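PDB 5C94: Non-structural protein 9 from Avian infectious bronchitis virus, which forms a homodimer and binds RNA, probably serving as an accessory subunit of the coronavirus replication machinery. Local coordinates for residues 28-33 with 50-55. Sequence-based numbering, arbitrary orientation.
Sequences CSVESK and SSNPNL
Val30 spreads its two methyl groups over the loop 50-55: CG1 faces the hydroxyl of Ser50, while CG2 lies 4.2 Å from CD2 of Leu55 and equally near ND2 of Asn52, whose side chain crosses that of Val30 at about a right angle. With CG1 opposite the backbone N (chi1 -178°), one methyl is directed to Ser50 and the other to Asn52 and Leu55. Deeper in, Ser32 OG sits 4.1 Å from Leu55 CD1, but its hydrogen bond goes back along its own strand, to Val30 O at 2.9 Å, meeting that oxygen from above the carbonyl plane. Ser50 OG accepts from Asn52 N (3.0 Å), an ST turn, and Asn52 OD1 takes Asn54 N in the carbonyl plane at 2.7 Å, an Asx turn. A water donates to Glu31 O and lies close to Ser50 OG, a short bond whose length is doubtful. Tyr92 OH, bonded to Asn52 O and Leu55 N, ties the loop to strand 85-93, and Leu55 also packs on Ala21 and Ile48. The contact thus joins the start of strand 30-39, where Ser29 and Val30 form a classic beta bulge opposite Ala21, to the 42-50/57-61 connection, mostly by van der Waals packing and at most one water bridge.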
ATOM      1  N   CYS A  28     -12.645  22.379  12.455  1.00 30.31           N
ATOM      2  CA  CYS A  28     -11.569  21.391  12.363  1.00 27.40           C
ATOM      3  C   CYS A  28     -10.692  21.612  13.581  1.00 28.97           C
ATOM      4  O   CYS A  28      -9.625  22.221  13.494  1.00 33.18           O
ATOM      5  CB  CYS A  28     -10.725  21.536  11.099  1.00 26.54           C
ATOM      6  SG  CYS A  28     -11.563  20.965   9.638  1.00 28.52           S
ATOM      7  N   SER A  29     -11.145  21.117  14.720  1.00 25.79           N
ATOM      8  CA  SER A  29     -10.471  21.378  15.976  1.00 20.59           C
ATOM      9  C   SER A  29      -9.850  20.126  16.568  1.00 24.68           C
ATOM     10  O   SER A  29      -9.345  20.154  17.693  1.00 35.83           O
ATOM     11  CB  SER A  29     -11.457  21.990  16.971  1.00 26.87           C
ATOM     12  OG  SER A  29     -12.510  21.073  17.255  1.00 24.40           O
ATOM     13  N   VAL A  30      -9.912  19.025  15.822  1.00 18.80           N
ATOM     14  CA  VAL A  30      -9.420  17.754  16.316  1.00 23.71           C
ATOM     15  C   VAL A  30      -8.076  17.393  15.702  1.00 28.38           C
ATOM     16  O   VAL A  30      -8.008  17.023  14.522  1.00 24.31           O
ATOM     17  CB  VAL A  30     -10.419  16.618  16.038  1.00 27.37           C
ATOM     18  CG1 VAL A  30      -9.901  15.279  16.622  1.00 10.77           C
ATOM     19  CG2 VAL A  30     -11.771  16.972  16.607  1.00 19.04           C
ATOM     20  N   GLU A  31      -7.016  17.491  16.503  1.00 28.66           N
ATOM     21  CA  GLU A  31      -5.672  17.182  16.018  1.00 25.36           C
ATOM     22  C   GLU A  31      -5.637  15.732  15.616  1.00 23.94           C
ATOM     23  O   GLU A  31      -6.111  14.873  16.351  1.00 23.30           O
ATOM     24  CB  GLU A  31      -4.598  17.461  17.073  1.00 23.65           C
ATOM     25  CG  GLU A  31      -3.161  17.394  16.525  1.00 29.87           C
ATOM     26  CD  GLU A  31      -2.116  17.724  17.579  1.00 36.09           C
ATOM     27  OE1 GLU A  31      -2.184  18.831  18.160  1.00 37.32           O
ATOM     28  OE2 GLU A  31      -1.229  16.880  17.825  1.00 43.64           O
ATOM     29  N   SER A  32      -5.107  15.470  14.429  1.00 22.54           N
ATOM     30  CA  SER A  32      -5.080  14.129  13.894  1.00 18.68           C
ATOM     31  C   SER A  32      -3.772  13.920  13.173  1.00 19.94           C
ATOM     32  O   SER A  32      -2.963  14.835  13.055  1.00 26.65           O
ATOM     33  CB  SER A  32      -6.255  13.885  12.944  1.00 22.04           C
ATOM     34  OG  SER A  32      -7.459  14.425  13.462  1.00 24.70           O
ATOM     35  N   LYS A  33      -3.586  12.696  12.706  1.00 23.26           N
ATOM     36  CA  LYS A  33      -2.393  12.269  12.003  1.00 28.88           C
ATOM     37  C   LYS A  33      -2.739  12.046  10.524  1.00 27.54           C
ATOM     38  O   LYS A  33      -3.668  11.288  10.216  1.00 25.14           O
ATOM     39  CB  LYS A  33      -1.861  10.983  12.641  1.00 20.25           C
ATOM     40  CG  LYS A  33      -0.442  10.590  12.255  1.00 31.73           C
ATOM     41  CD  LYS A  33      -0.305   9.078  12.375  1.00 47.08           C
ATOM     42  CE  LYS A  33       0.971   8.673  13.075  1.00 52.28           C
ATOM     43  NZ  LYS A  33       0.947   9.153  14.478  1.00 58.00           N
ATOM     44  N   SER A  50      -7.508   8.879  13.507  1.00 20.25           N
ATOM     45  CA  SER A  50      -8.030   9.553  14.680  1.00 22.14           C
ATOM     46  C   SER A  50      -8.752   8.588  15.601  1.00 22.38           C
ATOM     47  O   SER A  50      -9.205   7.532  15.166  1.00 25.51           O
ATOM     48  CB  SER A  50      -8.977  10.686  14.255  1.00 24.67           C
ATOM     49  OG  SER A  50      -9.489  11.367  15.389  1.00 19.52           O
ATOM     50  N   SER A  51      -8.873   8.961  16.870  1.00 24.26           N
ATOM     51  CA  SER A  51      -9.681   8.192  17.818  1.00 25.22           C
ATOM     52  C   SER A  51     -11.153   8.522  17.625  1.00 21.66           C
ATOM     53  O   SER A  51     -12.039   7.757  17.993  1.00 27.75           O
ATOM     54  CB  SER A  51      -9.272   8.507  19.245  1.00 22.20           C
ATOM     55  OG  SER A  51      -9.001   9.894  19.376  1.00 34.88           O
ATOM     56  N   ASN A  52     -11.392   9.696  17.058  1.00 19.16           N
ATOM     57  CA  ASN A  52     -12.725  10.198  16.767  1.00 21.88           C
ATOM     58  C   ASN A  52     -13.316   9.577  15.481  1.00 22.62           C
ATOM     59  O   ASN A  52     -12.721   9.683  14.407  1.00 21.90           O
ATOM     60  CB  ASN A  52     -12.642  11.726  16.649  1.00 20.00           C
ATOM     61  CG  ASN A  52     -13.997  12.404  16.595  1.00 24.29           C
ATOM     62  OD1 ASN A  52     -14.931  11.944  15.919  1.00 25.86           O
ATOM     63  ND2 ASN A  52     -14.095  13.550  17.272  1.00 19.22           N
ATOM     64  N   PRO A  53     -14.494   8.940  15.590  1.00 14.35           N
ATOM     65  CA  PRO A  53     -15.194   8.313  14.454  1.00 20.57           C
ATOM     66  C   PRO A  53     -16.104   9.248  13.645  1.00 22.90           C
ATOM     67  O   PRO A  53     -16.691   8.810  12.653  1.00 22.29           O
ATOM     68  CB  PRO A  53     -16.055   7.242  15.129  1.00 15.72           C
ATOM     69  CG  PRO A  53     -16.422   7.881  16.454  1.00 13.89           C
ATOM     70  CD  PRO A  53     -15.150   8.637  16.874  1.00 12.05           C
ATOM     71  N   ASN A  54     -16.221  10.509  14.038  1.00 23.26           N
ATOM     72  CA  ASN A  54     -17.225  11.366  13.417  1.00 26.62           C
ATOM     73  C   ASN A  54     -16.694  12.419  12.476  1.00 29.25           C
ATOM     74  O   ASN A  54     -17.438  13.324  12.089  1.00 36.80           O
ATOM     75  CB  ASN A  54     -18.039  12.057  14.494  1.00 30.60           C
ATOM     76  CG  ASN A  54     -18.660  11.080  15.438  1.00 26.21           C
ATOM     77  OD1 ASN A  54     -19.482  10.264  15.030  1.00 28.15           O
ATOM     78  ND2 ASN A  54     -18.270  11.144  16.704  1.00 19.58           N
ATOM     79  N   LEU A  55     -15.420  12.313  12.112  1.00 21.11           N
ATOM     80  CA  LEU A  55     -14.784  13.346  11.308  1.00 16.42           C
ATOM     81  C   LEU A  55     -15.295  13.327   9.871  1.00 24.35           C
ATOM     82  O   LEU A  55     -15.629  12.262   9.335  1.00 23.43           O
ATOM     83  CB  LEU A  55     -13.273  13.178  11.338  1.00 17.87           C
ATOM     84  CG  LEU A  55     -12.689  13.141  12.746  1.00 22.38           C
ATOM     85  CD1 LEU A  55     -11.201  12.924  12.670  1.00 16.46           C
ATOM     86  CD2 LEU A  55     -13.013  14.427  13.501  1.00 21.18           C
TER
HETATM   87  O   HOH W   1      -7.626  12.395  16.715  1.00 31.48           O